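Local coordinates for intracellular protein transport protein USO1 (Saccharomyces cerevisiae S288c, PDB 6LSU) that acts in ER-to-Golgi protein transport as a vesicle-tethering protein, of which this chain is the globular head that precedes the long coiled-coil tail, at residues V545-D550 / I560-E565; F500-N505 / P514-F519; Q143-I148 / L185-T190; H149-F154 / L164-L169. All blocks are in the same frame, centred on the assembly; numbering follows the deposited sequence.

Contact 1 of 4, residues V545-D550 / I560-E565; sequences VTTGND and IQTISE
Thr-547, at the end of the short strand 546-547, turns its hydroxyl toward Thr-562 in the first turn of helix 559-568, with 3.2 Å between the two OG1 atoms. A chi1 of 75° tucks OG1 of Thr-547 in between its own N and C=O and points it at the helix, and from there the oxygen is also 3.5 Å from Thr-562 CG2. Thr-562 takes the rotamer that suits a helical threonine: OG1 sits beside its own backbone N and bonds back to the carbonyl of Lys-558, one turn earlier, while the methyl is anti to that N. With its proton used in this way, the Thr-562 oxygen can still accept. The proton of Thr-547 has two possible acceptors, this oxygen and, weakly, Leu-557 O across the strand pair. Threonine fits both places, since each buried hydroxyl finds a polar partner and each methyl can pack. Thr-547 CG2, for its part, lies against Leu-504. Farther out, where solvent is nearer, Asp-550 OD2 comes within 4.3 Å of Glu-565 CB. The two carboxylates stay apart, OD2 of Asp-550 being 5.3 Å from OE2 of Glu-565, as like charges would probably favour. Strand 546-547 pairs antiparallel with strand 557-558, just before helix 559-568, and the contact folds this small hairpin back on the helix at the start of ARM repeat 9 of the head.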
loop_
_atom_site.group_PDB
_atom_site.type_symbol
_atom_site.label_atom_id
_atom_site.label_comp_id
_atom_site.label_asym_id
_atom_site.label_seq_id
_atom_site.Cartn_x
_atom_site.Cartn_y
_atom_site.Cartn_z
ATOM N N VAL A 545 -28.271 -19.074 17.010
ATOM C CA VAL A 545 -27.382 -20.265 16.988
ATOM C C VAL A 545 -27.267 -20.811 18.416
ATOM O O VAL A 545 -27.048 -20.019 19.375
ATOM C CB VAL A 545 -25.997 -19.944 16.389
ATOM C CG1 VAL A 545 -24.953 -20.940 16.816
ATOM C CG2 VAL A 545 -26.047 -19.882 14.878
ATOM N N THR A 546 -27.327 -22.134 18.529
ATOM C CA THR A 546 -27.245 -22.911 19.791
ATOM C C THR A 546 -25.970 -23.761 19.749
ATOM O O THR A 546 -25.561 -24.144 18.635
ATOM C CB THR A 546 -28.497 -23.778 19.900
ATOM O OG1 THR A 546 -28.322 -24.715 18.830
ATOM C CG2 THR A 546 -29.790 -22.992 19.765
ATOM N N THR A 547 -25.349 -24.038 20.899
ATOM C CA THR A 547 -24.049 -24.762 20.952
ATOM C C THR A 547 -24.037 -25.805 22.075
ATOM O O THR A 547 -25.063 -25.955 22.781
ATOM C CB THR A 547 -22.882 -23.785 21.138
ATOM O OG1 THR A 547 -22.883 -23.356 22.502
ATOM C CG2 THR A 547 -22.969 -22.573 20.237
ATOM N N GLY A 548 -22.904 -26.509 22.185
ATOM C CA GLY A 548 -22.474 -27.291 23.362
ATOM C C GLY A 548 -21.009 -27.020 23.695
ATOM O O GLY A 548 -20.155 -27.307 22.833
ATOM N N ASN A 549 -20.712 -26.473 24.883
ATOM C CA ASN A 549 -19.323 -26.112 25.286
ATOM C C ASN A 549 -19.207 -25.850 26.799
ATOM O O ASN A 549 -20.251 -25.791 27.481
ATOM C CB ASN A 549 -18.816 -24.910 24.481
ATOM C CG ASN A 549 -17.440 -25.153 23.904
ATOM O OD1 ASN A 549 -17.274 -25.961 22.989
ATOM N ND2 ASN A 549 -16.447 -24.468 24.444
ATOM N N ASP A 550 -17.963 -25.688 27.281
ATOM C CA ASP A 550 -17.578 -25.477 28.708
ATOM C C ASP A 550 -18.235 -26.591 29.537
ATOM O O ASP A 550 -18.087 -26.545 30.782
ATOM C CB ASP A 550 -17.916 -24.052 29.190
ATOM C CG ASP A 550 -16.733 -23.111 29.437
ATOM O OD1 ASP A 550 -15.580 -23.587 29.488
ATOM O OD2 ASP A 550 -16.973 -21.890 29.599
ATOM N N ILE A 560 -25.485 -15.632 22.590
ATOM C CA ILE A 560 -25.161 -14.521 23.513
ATOM C C ILE A 560 -24.851 -15.049 24.924
ATOM O O ILE A 560 -24.081 -14.395 25.634
ATOM C CB ILE A 560 -26.305 -13.510 23.570
ATOM C CG1 ILE A 560 -26.375 -12.726 22.257
ATOM C CG2 ILE A 560 -26.122 -12.596 24.790
ATOM C CD1 ILE A 560 -27.256 -11.489 22.296
ATOM N N GLN A 561 -25.473 -16.130 25.363
ATOM C CA GLN A 561 -25.219 -16.686 26.720
ATOM C C GLN A 561 -23.906 -17.487 26.686
ATOM O O GLN A 561 -23.066 -17.297 27.557
ATOM C CB GLN A 561 -26.417 -17.508 27.211
ATOM C CG GLN A 561 -26.815 -17.174 28.647
ATOM C CD GLN A 561 -27.239 -15.731 28.794
ATOM O OE1 GLN A 561 -26.564 -14.917 29.423
ATOM N NE2 GLN A 561 -28.370 -15.401 28.191
ATOM N N THR A 562 -23.689 -18.277 25.653
ATOM C CA THR A 562 -22.382 -18.955 25.381
ATOM C C THR A 562 -21.198 -17.960 25.353
ATOM O O THR A 562 -20.118 -18.265 25.890
ATOM C CB THR A 562 -22.395 -19.690 24.044
ATOM O OG1 THR A 562 -23.546 -20.520 23.883
ATOM C CG2 THR A 562 -21.179 -20.578 23.908
ATOM N N ILE A 563 -21.345 -16.823 24.707
ATOM C CA ILE A 563 -20.271 -15.778 24.633
ATOM C C ILE A 563 -20.085 -15.205 26.051
ATOM O O ILE A 563 -18.902 -14.917 26.420
ATOM C CB ILE A 563 -20.644 -14.685 23.594
ATOM C CG1 ILE A 563 -20.543 -15.233 22.168
ATOM C CG2 ILE A 563 -19.806 -13.421 23.734
ATOM C CD1 ILE A 563 -21.330 -14.447 21.146
ATOM N N SER A 564 -21.191 -15.027 26.806
ATOM C CA SER A 564 -21.182 -14.476 28.197
ATOM C C SER A 564 -20.318 -15.356 29.106
ATOM O O SER A 564 -19.414 -14.826 29.735
ATOM C CB SER A 564 -22.562 -14.315 28.738
ATOM O OG SER A 564 -23.264 -13.268 28.065
ATOM N N GLU A 565 -20.566 -16.662 29.105
ATOM C CA GLU A 565 -19.740 -17.680 29.798
ATOM C C GLU A 565 -18.288 -17.541 29.337
ATOM O O GLU A 565 -17.406 -17.417 30.214
ATOM C CB GLU A 565 -20.271 -19.094 29.535
ATOM C CG GLU A 565 -20.691 -19.845 30.795
ATOM C CD GLU A 565 -22.057 -20.505 30.693
ATOM O OE1 GLU A 565 -23.059 -19.755 30.537
ATOM O OE2 GLU A 565 -22.115 -21.763 30.725
#

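Contact 2 of 4, residues F500-N505 / P514-F519; sequences FEVLLN and PFKLFF
Val-502 and Lys-516 carry most of this buried contact, and what passes between them is apolar. Both methyls of Val-502 rest on the same flank of the lysine stem: CG2 lies 3.6 Å from Lys-516 CD, and CG1 is 3.7 Å from Lys-516 CG. A beta-branched valine suits the spot because it offers two methyls close to the helix backbone, both in reach of the lysine CG. Past the stem, Val-502 CG1 also reaches the backbone of the second helix, 4.2 Å from Leu-517 CA. Leu-517 adds bulk beside this point, and its side chain goes on to Ser-581 and Tyr-582 of helix 577-590. The two segments belong to ARM repeat 8 and come from successive helices, the short 499-504 and the start of 514-528, joined by a helix-free connection; Leu-413 and Tyr-414 of helix 404-414 close over Val-502 from outside the pair. The polar part of the contact is kept apart from the apolar one. Lys-516 leaves the backbone with CG anti to N (chi1 170°), runs extended past Val-502, and bends at chi3 (78°), which turns CE and NZ off the line of the stem, toward Asp-507. NZ forms a salt bridge with Asp-507 in the connecting loop, so a long aliphatic chain with a charged end can be accommodated in a buried position. Backbone bonds hold each helix by itself, among them Leu-504 N to Phe-500 O at 2.9 Å.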
loop_
_atom_site.group_PDB
_atom_site.type_symbol
_atom_site.label_atom_id
_atom_site.label_comp_id
_atom_site.label_asym_id
_atom_site.label_seq_id
_atom_site.Cartn_x
_atom_site.Cartn_y
_atom_site.Cartn_z
ATOM N N PHE A 500 -17.789 -19.398 13.727
ATOM C CA PHE A 500 -18.657 -19.800 14.861
ATOM C C PHE A 500 -17.879 -20.752 15.771
ATOM O O PHE A 500 -17.946 -20.636 17.001
ATOM C CB PHE A 500 -19.941 -20.403 14.339
ATOM C CG PHE A 500 -20.904 -19.368 13.835
ATOM C CD1 PHE A 500 -21.491 -18.475 14.710
ATOM C CD2 PHE A 500 -21.239 -19.303 12.499
ATOM C CE1 PHE A 500 -22.402 -17.537 14.246
ATOM C CE2 PHE A 500 -22.108 -18.331 12.042
ATOM C CZ PHE A 500 -22.709 -17.468 12.912
ATOM N N GLU A 501 -17.098 -21.632 15.157
ATOM C CA GLU A 501 -16.175 -22.494 15.899
ATOM C C GLU A 501 -15.362 -21.611 16.848
ATOM O O GLU A 501 -15.288 -21.962 18.002
ATOM C CB GLU A 501 -15.296 -23.284 14.936
ATOM C CG GLU A 501 -15.031 -24.701 15.406
ATOM C CD GLU A 501 -14.534 -25.642 14.317
ATOM O OE1 GLU A 501 -14.781 -26.867 14.441
ATOM O OE2 GLU A 501 -13.909 -25.153 13.345
ATOM N N VAL A 502 -14.785 -20.497 16.384
ATOM C CA VAL A 502 -13.917 -19.650 17.244
ATOM C C VAL A 502 -14.805 -18.880 18.230
ATOM O O VAL A 502 -14.586 -18.913 19.454
ATOM C CB VAL A 502 -13.053 -18.704 16.402
ATOM C CG1 VAL A 502 -12.390 -17.632 17.258
ATOM C CG2 VAL A 502 -12.021 -19.486 15.605
ATOM N N LEU A 503 -15.823 -18.229 17.720
ATOM C CA LEU A 503 -16.631 -17.292 18.547
ATOM C C LEU A 503 -17.347 -18.017 19.713
ATOM O O LEU A 503 -17.597 -17.343 20.744
ATOM C CB LEU A 503 -17.665 -16.630 17.656
ATOM C CG LEU A 503 -18.531 -15.612 18.366
ATOM C CD1 LEU A 503 -17.726 -14.382 18.621
ATOM C CD2 LEU A 503 -19.779 -15.249 17.591
ATOM N N LEU A 504 -17.717 -19.295 19.578
ATOM C CA LEU A 504 -18.674 -19.962 20.502
ATOM C C LEU A 504 -18.030 -21.186 21.174
ATOM O O LEU A 504 -18.739 -21.939 21.844
ATOM C CB LEU A 504 -19.960 -20.365 19.742
ATOM C CG LEU A 504 -20.776 -19.224 19.115
ATOM C CD1 LEU A 504 -21.835 -19.749 18.156
ATOM C CD2 LEU A 504 -21.457 -18.373 20.181
ATOM N N ASN A 505 -16.755 -21.427 20.955
ATOM C CA ASN A 505 -16.019 -22.549 21.584
ATOM C C ASN A 505 -14.909 -21.963 22.431
ATOM O O ASN A 505 -14.583 -20.762 22.262
ATOM C CB ASN A 505 -15.438 -23.583 20.628
ATOM C CG ASN A 505 -16.512 -24.436 19.984
ATOM O OD1 ASN A 505 -17.699 -24.117 20.095
ATOM N ND2 ASN A 505 -16.107 -25.490 19.273
ATOM N N PRO A 514 -4.127 -14.802 20.136
ATOM C CA PRO A 514 -5.245 -13.962 20.558
ATOM C C PRO A 514 -6.021 -13.415 19.343
ATOM O O PRO A 514 -7.261 -13.421 19.376
ATOM C CB PRO A 514 -4.594 -12.843 21.400
ATOM C CG PRO A 514 -3.110 -12.903 20.961
ATOM C CD PRO A 514 -2.849 -14.364 20.679
ATOM N N PHE A 515 -5.285 -13.022 18.294
ATOM C CA PHE A 515 -5.806 -12.284 17.115
ATOM C C PHE A 515 -6.873 -13.126 16.387
ATOM O O PHE A 515 -7.873 -12.556 15.859
ATOM C CB PHE A 515 -4.626 -11.814 16.257
ATOM C CG PHE A 515 -4.102 -10.513 16.792
ATOM C CD1 PHE A 515 -4.906 -9.404 16.747
ATOM C CD2 PHE A 515 -2.862 -10.415 17.365
ATOM C CE1 PHE A 515 -4.482 -8.209 17.266
ATOM C CE2 PHE A 515 -2.434 -9.206 17.885
ATOM C CZ PHE A 515 -3.254 -8.114 17.851
ATOM N N LYS A 516 -6.750 -14.449 16.424
ATOM C CA LYS A 516 -7.854 -15.328 15.965
ATOM C C LYS A 516 -9.216 -14.824 16.484
ATOM O O LYS A 516 -10.218 -14.822 15.721
ATOM C CB LYS A 516 -7.677 -16.725 16.522
ATOM C CG LYS A 516 -8.857 -17.630 16.308
ATOM C CD LYS A 516 -8.484 -19.077 16.403
ATOM C CE LYS A 516 -8.323 -19.535 17.840
ATOM N NZ LYS A 516 -7.906 -20.959 17.852
ATOM N N LEU A 517 -9.292 -14.446 17.759
ATOM C CA LEU A 517 -10.581 -13.991 18.320
ATOM C C LEU A 517 -10.854 -12.568 17.826
ATOM O O LEU A 517 -11.962 -12.238 17.475
ATOM C CB LEU A 517 -10.490 -14.078 19.838
ATOM C CG LEU A 517 -11.791 -14.158 20.619
ATOM C CD1 LEU A 517 -11.685 -13.218 21.792
ATOM C CD2 LEU A 517 -13.014 -13.867 19.787
ATOM N N PHE A 518 -9.819 -11.754 17.743
ATOM C CA PHE A 518 -9.914 -10.315 17.369
ATOM C C PHE A 518 -10.498 -10.165 15.954
ATOM O O PHE A 518 -11.453 -9.429 15.735
ATOM C CB PHE A 518 -8.556 -9.651 17.495
ATOM C CG PHE A 518 -8.584 -8.256 16.917
ATOM C CD1 PHE A 518 -9.171 -7.215 17.612
ATOM C CD2 PHE A 518 -8.201 -8.038 15.599
ATOM C CE1 PHE A 518 -9.278 -5.953 17.019
ATOM C CE2 PHE A 518 -8.322 -6.792 15.017
ATOM C CZ PHE A 518 -8.850 -5.742 15.726
ATOM N N PHE A 519 -9.958 -10.920 15.003
ATOM C CA PHE A 519 -10.469 -11.034 13.616
ATOM C C PHE A 519 -11.917 -11.494 13.623
ATOM O O PHE A 519 -12.767 -10.734 13.045
ATOM C CB PHE A 519 -9.496 -11.852 12.774
ATOM C CG PHE A 519 -8.230 -11.100 12.454
ATOM C CD1 PHE A 519 -8.278 -9.774 12.051
ATOM C CD2 PHE A 519 -6.982 -11.731 12.519
ATOM C CE1 PHE A 519 -7.101 -9.072 11.789
ATOM C CE2 PHE A 519 -5.802 -11.047 12.224
ATOM C CZ PHE A 519 -5.866 -9.715 11.892
#

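Contact 3 of 4, residues Q143-I148 / L185-T190; sequences QSEDLI and LISLPT
The hydroxyl of Ser-187 lies between two acceptors: its OG is 2.7 Å from Glu-145 OE1 and is also within bonding reach of Ser-183 O, one turn back in its own helix. With a single proton to give, it can serve only one of them at a time. Serine is small enough to stand at the last turn of helix 178-187 and face the neighbouring helix. Glu-145 bridges the distance with an extended chain, CG anti to the backbone N (chi1 171°), which carries the carboxylate out to the serine at the exposed margin. Deeper in, Ile-148 brings CG2 to 3.9 Å from Leu-185 CG, the two branched side chains crossing at about a right angle; aliphatic residues suit this buried spot. Ser-144 is the N-cap of helix 145-154: its OG accepts from Leu-147 N at 3.2 Å, with an N-H...O angle of 148°. The start of helix 145-154, in ARM 2, thus lies beside the end of helix 178-187, in ARM 3; Leu-185 extends the apolar patch to Val-152, while Leu-147 packs on helix 56-73.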
loop_
_atom_site.group_PDB
_atom_site.type_symbol
_atom_site.label_atom_id
_atom_site.label_comp_id
_atom_site.label_asym_id
_atom_site.label_seq_id
_atom_site.Cartn_x
_atom_site.Cartn_y
_atom_site.Cartn_z
ATOM N N GLN A 143 15.999 29.889 -18.204
ATOM C CA GLN A 143 15.580 31.241 -18.705
ATOM C C GLN A 143 15.484 31.201 -20.234
ATOM O O GLN A 143 14.472 31.666 -20.788
ATOM C CB GLN A 143 16.581 32.368 -18.409
ATOM C CG GLN A 143 17.132 32.438 -16.987
ATOM C CD GLN A 143 16.110 32.589 -15.886
ATOM O OE1 GLN A 143 15.096 31.892 -15.834
ATOM N NE2 GLN A 143 16.417 33.474 -14.953
ATOM N N SER A 144 16.531 30.661 -20.864
ATOM C CA SER A 144 16.667 30.434 -22.323
ATOM C C SER A 144 15.735 29.292 -22.762
ATOM O O SER A 144 16.158 28.103 -22.701
ATOM C CB SER A 144 18.120 30.151 -22.639
ATOM O OG SER A 144 18.336 30.056 -24.030
ATOM N N GLU A 145 14.505 29.622 -23.178
ATOM C CA GLU A 145 13.573 28.612 -23.742
ATOM C C GLU A 145 14.234 27.987 -24.977
ATOM O O GLU A 145 13.968 26.829 -25.252
ATOM C CB GLU A 145 12.214 29.233 -24.068
ATOM C CG GLU A 145 11.310 28.305 -24.850
ATOM C CD GLU A 145 9.863 28.757 -24.953
ATOM O OE1 GLU A 145 9.031 28.252 -24.166
ATOM O OE2 GLU A 145 9.562 29.595 -25.842
ATOM N N ASP A 146 15.103 28.729 -25.670
ATOM C CA ASP A 146 15.699 28.338 -26.978
ATOM C C ASP A 146 16.802 27.294 -26.764
ATOM O O ASP A 146 16.972 26.411 -27.626
ATOM C CB ASP A 146 16.286 29.554 -27.705
ATOM C CG ASP A 146 15.308 30.700 -27.924
ATOM O OD1 ASP A 146 14.077 30.448 -27.885
ATOM O OD2 ASP A 146 15.796 31.837 -28.128
ATOM N N LEU A 147 17.574 27.431 -25.684
ATOM C CA LEU A 147 18.625 26.454 -25.313
ATOM C C LEU A 147 17.990 25.071 -25.089
ATOM O O LEU A 147 18.507 24.099 -25.674
ATOM C CB LEU A 147 19.348 26.957 -24.065
ATOM C CG LEU A 147 20.603 27.762 -24.347
ATOM C CD1 LEU A 147 21.274 28.183 -23.044
ATOM C CD2 LEU A 147 21.554 26.956 -25.205
ATOM N N ILE A 148 16.916 24.992 -24.290
ATOM C CA ILE A 148 16.113 23.752 -24.137
ATOM C C ILE A 148 15.766 23.243 -25.537
ATOM O O ILE A 148 16.025 22.037 -25.806
ATOM C CB ILE A 148 14.845 23.960 -23.279
ATOM C CG1 ILE A 148 15.145 24.369 -21.840
ATOM C CG2 ILE A 148 13.995 22.701 -23.299
ATOM C CD1 ILE A 148 15.937 23.344 -21.060
ATOM N N LEU A 185 9.891 22.533 -22.333
ATOM C CA LEU A 185 9.847 21.310 -23.187
ATOM C C LEU A 185 8.481 21.209 -23.872
ATOM O O LEU A 185 8.472 20.853 -25.056
ATOM C CB LEU A 185 10.161 20.053 -22.368
ATOM C CG LEU A 185 11.650 19.752 -22.203
ATOM C CD1 LEU A 185 11.874 18.833 -21.024
ATOM C CD2 LEU A 185 12.214 19.148 -23.478
ATOM N N ILE A 186 7.399 21.478 -23.133
ATOM C CA ILE A 186 5.980 21.512 -23.612
ATOM C C ILE A 186 5.843 22.550 -24.741
ATOM O O ILE A 186 5.136 22.258 -25.725
ATOM C CB ILE A 186 5.017 21.848 -22.451
ATOM C CG1 ILE A 186 4.975 20.768 -21.370
ATOM C CG2 ILE A 186 3.621 22.143 -22.978
ATOM C CD1 ILE A 186 4.266 21.209 -20.106
ATOM N N SER A 187 6.431 23.742 -24.566
ATOM C CA SER A 187 6.418 24.862 -25.547
ATOM C C SER A 187 6.828 24.323 -26.914
ATOM O O SER A 187 6.056 24.504 -27.865
ATOM C CB SER A 187 7.316 26.001 -25.156
ATOM O OG SER A 187 7.159 26.332 -23.789
ATOM N N LEU A 188 7.990 23.682 -27.024
ATOM C CA LEU A 188 8.278 22.935 -28.269
ATOM C C LEU A 188 7.187 21.880 -28.393
ATOM O O LEU A 188 7.058 21.041 -27.513
ATOM C CB LEU A 188 9.688 22.327 -28.246
ATOM C CG LEU A 188 10.113 21.571 -29.510
ATOM C CD1 LEU A 188 9.817 22.349 -30.788
ATOM C CD2 LEU A 188 11.597 21.227 -29.447
ATOM N N PRO A 189 6.310 21.933 -29.423
ATOM C CA PRO A 189 5.506 20.766 -29.809
ATOM C C PRO A 189 6.502 19.752 -30.384
ATOM O O PRO A 189 7.640 20.149 -30.529
ATOM C CB PRO A 189 4.547 21.307 -30.874
ATOM C CG PRO A 189 5.313 22.479 -31.468
ATOM C CD PRO A 189 6.057 23.092 -30.297
ATOM N N THR A 190 6.105 18.509 -30.673
ATOM C CA THR A 190 7.011 17.457 -31.220
ATOM C C THR A 190 8.031 16.979 -30.155
ATOM O O THR A 190 8.622 15.908 -30.354
ATOM C CB THR A 190 7.706 17.960 -32.501
ATOM O OG1 THR A 190 8.723 17.026 -32.859
ATOM C CG2 THR A 190 8.385 19.310 -32.390
#

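Contact 4 of 4, residues H149-F154 / L164-L169; sequences HLLVEF and LYTIQL
Two neighbouring helices of ARM repeat 2, 145-154 and 160-174, run roughly antiparallel here, their local axes 9.3 Å apart and at 144° between N-to-C directions. Thr-166 sits at the closest point, its CA 6.0 Å from that of Leu-151. The small beta-branched residue suits such a place, because its methyl packs directly on the facing backbone: CG2 lies over the carbonyl of Leu-151 and 3.9 Å from Leu-151 CB. That methyl is turned across by a chi1 of -60°, which sets CG2 anti to the backbone N and leaves OG1 beside that N, where it bonds to Ile-162 O one turn earlier. The polar group is thereby satisfied within its own helix, although it faces a hydrophobic neighbour. Phe-154 meets this same oxygen with the edge of its ring: OG1 of Thr-166 lies near the ring plane, 3.9 Å from Phe-154 CD2. Stacked helices of this kind make up the ARM solenoid, and helix 78-91 touches this pair: Leu-85 meets both Leu-151 and Thr-166, and Val-81 meets Phe-154. One turn on from Thr-166, Leu-169 crosses Leu-151 at about a right angle. Its CD2 rests against both branches of the other leucine, 4.1 Å from Leu-151 CD1.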
loop_
_atom_site.group_PDB
_atom_site.type_symbol
_atom_site.label_atom_id
_atom_site.label_comp_id
_atom_site.label_asym_id
_atom_site.label_seq_id
_atom_site.Cartn_x
_atom_site.Cartn_y
_atom_site.Cartn_z
ATOM N N HIS A 149 15.205 24.099 -26.400
ATOM C CA HIS A 149 14.769 23.689 -27.762
ATOM C C HIS A 149 16.014 23.242 -28.549
ATOM O O HIS A 149 15.922 22.269 -29.336
ATOM C CB HIS A 149 13.899 24.778 -28.410
ATOM C CG HIS A 149 12.583 24.999 -27.725
ATOM N ND1 HIS A 149 11.380 25.012 -28.409
ATOM C CD2 HIS A 149 12.266 25.227 -26.430
ATOM C CE1 HIS A 149 10.392 25.242 -27.563
ATOM N NE2 HIS A 149 10.908 25.377 -26.346
ATOM N N LEU A 150 17.182 23.835 -28.303
ATOM C CA LEU A 150 18.438 23.438 -29.010
ATOM C C LEU A 150 18.806 22.015 -28.573
ATOM O O LEU A 150 18.956 21.116 -29.460
ATOM C CB LEU A 150 19.581 24.405 -28.677
ATOM C CG LEU A 150 20.950 24.021 -29.238
ATOM C CD1 LEU A 150 20.947 24.097 -30.744
ATOM C CD2 LEU A 150 22.047 24.898 -28.686
ATOM N N LEU A 151 18.901 21.802 -27.250
ATOM C CA LEU A 151 19.181 20.474 -26.637
ATOM C C LEU A 151 18.227 19.441 -27.243
ATOM O O LEU A 151 18.666 18.324 -27.686
ATOM C CB LEU A 151 18.992 20.545 -25.122
ATOM C CG LEU A 151 20.057 21.326 -24.374
ATOM C CD1 LEU A 151 19.718 21.383 -22.905
ATOM C CD2 LEU A 151 21.438 20.752 -24.594
ATOM N N VAL A 152 16.953 19.792 -27.305
ATOM C CA VAL A 152 15.990 18.821 -27.889
ATOM C C VAL A 152 16.403 18.514 -29.337
ATOM O O VAL A 152 16.415 17.343 -29.716
ATOM C CB VAL A 152 14.568 19.345 -27.779
ATOM C CG1 VAL A 152 13.627 18.457 -28.579
ATOM C CG2 VAL A 152 14.172 19.444 -26.315
ATOM N N GLU A 153 16.841 19.527 -30.091
ATOM C CA GLU A 153 17.180 19.369 -31.533
ATOM C C GLU A 153 18.432 18.501 -31.660
ATOM O O GLU A 153 18.482 17.765 -32.648
ATOM C CB GLU A 153 17.295 20.725 -32.235
ATOM C CG GLU A 153 16.535 20.774 -33.559
ATOM C CD GLU A 153 15.015 20.667 -33.441
ATOM O OE1 GLU A 153 14.420 19.762 -34.103
ATOM O OE2 GLU A 153 14.424 21.486 -32.694
ATOM N N PHE A 154 19.334 18.505 -30.661
ATOM C CA PHE A 154 20.528 17.616 -30.578
ATOM C C PHE A 154 20.186 16.109 -30.655
ATOM O O PHE A 154 21.083 15.299 -30.993
ATOM C CB PHE A 154 21.320 17.863 -29.289
ATOM C CG PHE A 154 22.155 19.120 -29.275
ATOM C CD1 PHE A 154 22.487 19.780 -30.455
ATOM C CD2 PHE A 154 22.681 19.600 -28.086
ATOM C CE1 PHE A 154 23.259 20.930 -30.426
ATOM C CE2 PHE A 154 23.483 20.734 -28.069
ATOM C CZ PHE A 154 23.759 21.407 -29.240
ATOM N N LEU A 164 23.151 11.002 -25.487
ATOM C CA LEU A 164 23.151 10.600 -24.063
ATOM C C LEU A 164 23.435 11.797 -23.157
ATOM O O LEU A 164 22.780 11.941 -22.077
ATOM C CB LEU A 164 24.224 9.534 -23.829
ATOM C CG LEU A 164 24.196 8.911 -22.452
ATOM C CD1 LEU A 164 22.771 8.535 -22.104
ATOM C CD2 LEU A 164 25.067 7.718 -22.384
ATOM N N TYR A 165 24.407 12.626 -23.522
ATOM C CA TYR A 165 24.780 13.794 -22.695
ATOM C C TYR A 165 23.595 14.770 -22.616
ATOM O O TYR A 165 23.339 15.387 -21.557
ATOM C CB TYR A 165 25.976 14.513 -23.282
ATOM C CG TYR A 165 27.320 13.897 -23.023
ATOM C CD1 TYR A 165 27.641 13.325 -21.814
ATOM C CD2 TYR A 165 28.317 13.999 -23.974
ATOM C CE1 TYR A 165 28.909 12.787 -21.577
ATOM C CE2 TYR A 165 29.590 13.512 -23.750
ATOM C CZ TYR A 165 29.886 12.876 -22.553
ATOM O OH TYR A 165 31.147 12.398 -22.331
ATOM N N THR A 166 22.815 14.844 -23.676
ATOM C CA THR A 166 21.643 15.766 -23.748
ATOM C C THR A 166 20.548 15.305 -22.774
ATOM O O THR A 166 20.039 16.133 -21.998
ATOM C CB THR A 166 21.206 15.877 -25.203
ATOM O OG1 THR A 166 22.332 16.387 -25.911
ATOM C CG2 THR A 166 20.009 16.768 -25.387
ATOM N N ILE A 167 20.205 14.022 -22.824
ATOM C CA ILE A 167 19.247 13.351 -21.899
ATOM C C ILE A 167 19.703 13.634 -20.469
ATOM O O ILE A 167 18.916 14.111 -19.665
ATOM C CB ILE A 167 19.177 11.831 -22.148
ATOM C CG1 ILE A 167 18.568 11.512 -23.509
ATOM C CG2 ILE A 167 18.370 11.178 -21.048
ATOM C CD1 ILE A 167 18.536 10.034 -23.841
ATOM N N GLN A 168 20.972 13.350 -20.178
ATOM C CA GLN A 168 21.538 13.501 -18.819
ATOM C C GLN A 168 21.427 14.958 -18.380
ATOM O O GLN A 168 21.019 15.163 -17.193
ATOM C CB GLN A 168 22.974 12.989 -18.779
ATOM C CG GLN A 168 23.024 11.487 -18.918
ATOM C CD GLN A 168 24.424 10.914 -19.044
ATOM O OE1 GLN A 168 25.304 11.446 -19.710
ATOM N NE2 GLN A 168 24.616 9.766 -18.418
ATOM N N LEU A 169 21.730 15.923 -19.265
ATOM C CA LEU A 169 21.733 17.364 -18.894
ATOM C C LEU A 169 20.305 17.780 -18.545
ATOM O O LEU A 169 20.111 18.422 -17.502
ATOM C CB LEU A 169 22.325 18.225 -20.016
ATOM C CG LEU A 169 22.519 19.703 -19.668
ATOM C CD1 LEU A 169 23.361 19.873 -18.410
ATOM C CD2 LEU A 169 23.145 20.439 -20.841
#

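In the fold
The four contacts fall into two clusters on opposite sides of the chain's centre. Contacts 3 and 4 have centres 11 Å apart and share helix 145-154: contact 4 ties it to helix 160-174 within ARM 2, and contact 3 to helix 178-187 of ARM 3. Both segments of contact 4 fall between those of contact 3. Contact 2 and then contact 1 follow much later in the chain, in ARM 8 and at the start of ARM 9; their centres are 13 Å apart, and Leu-504 packs on Val-545. Centres of the two clusters are 64 to 76 Å apart, in distant parts of an elongated ARM solenoid, and each contact is local packing there.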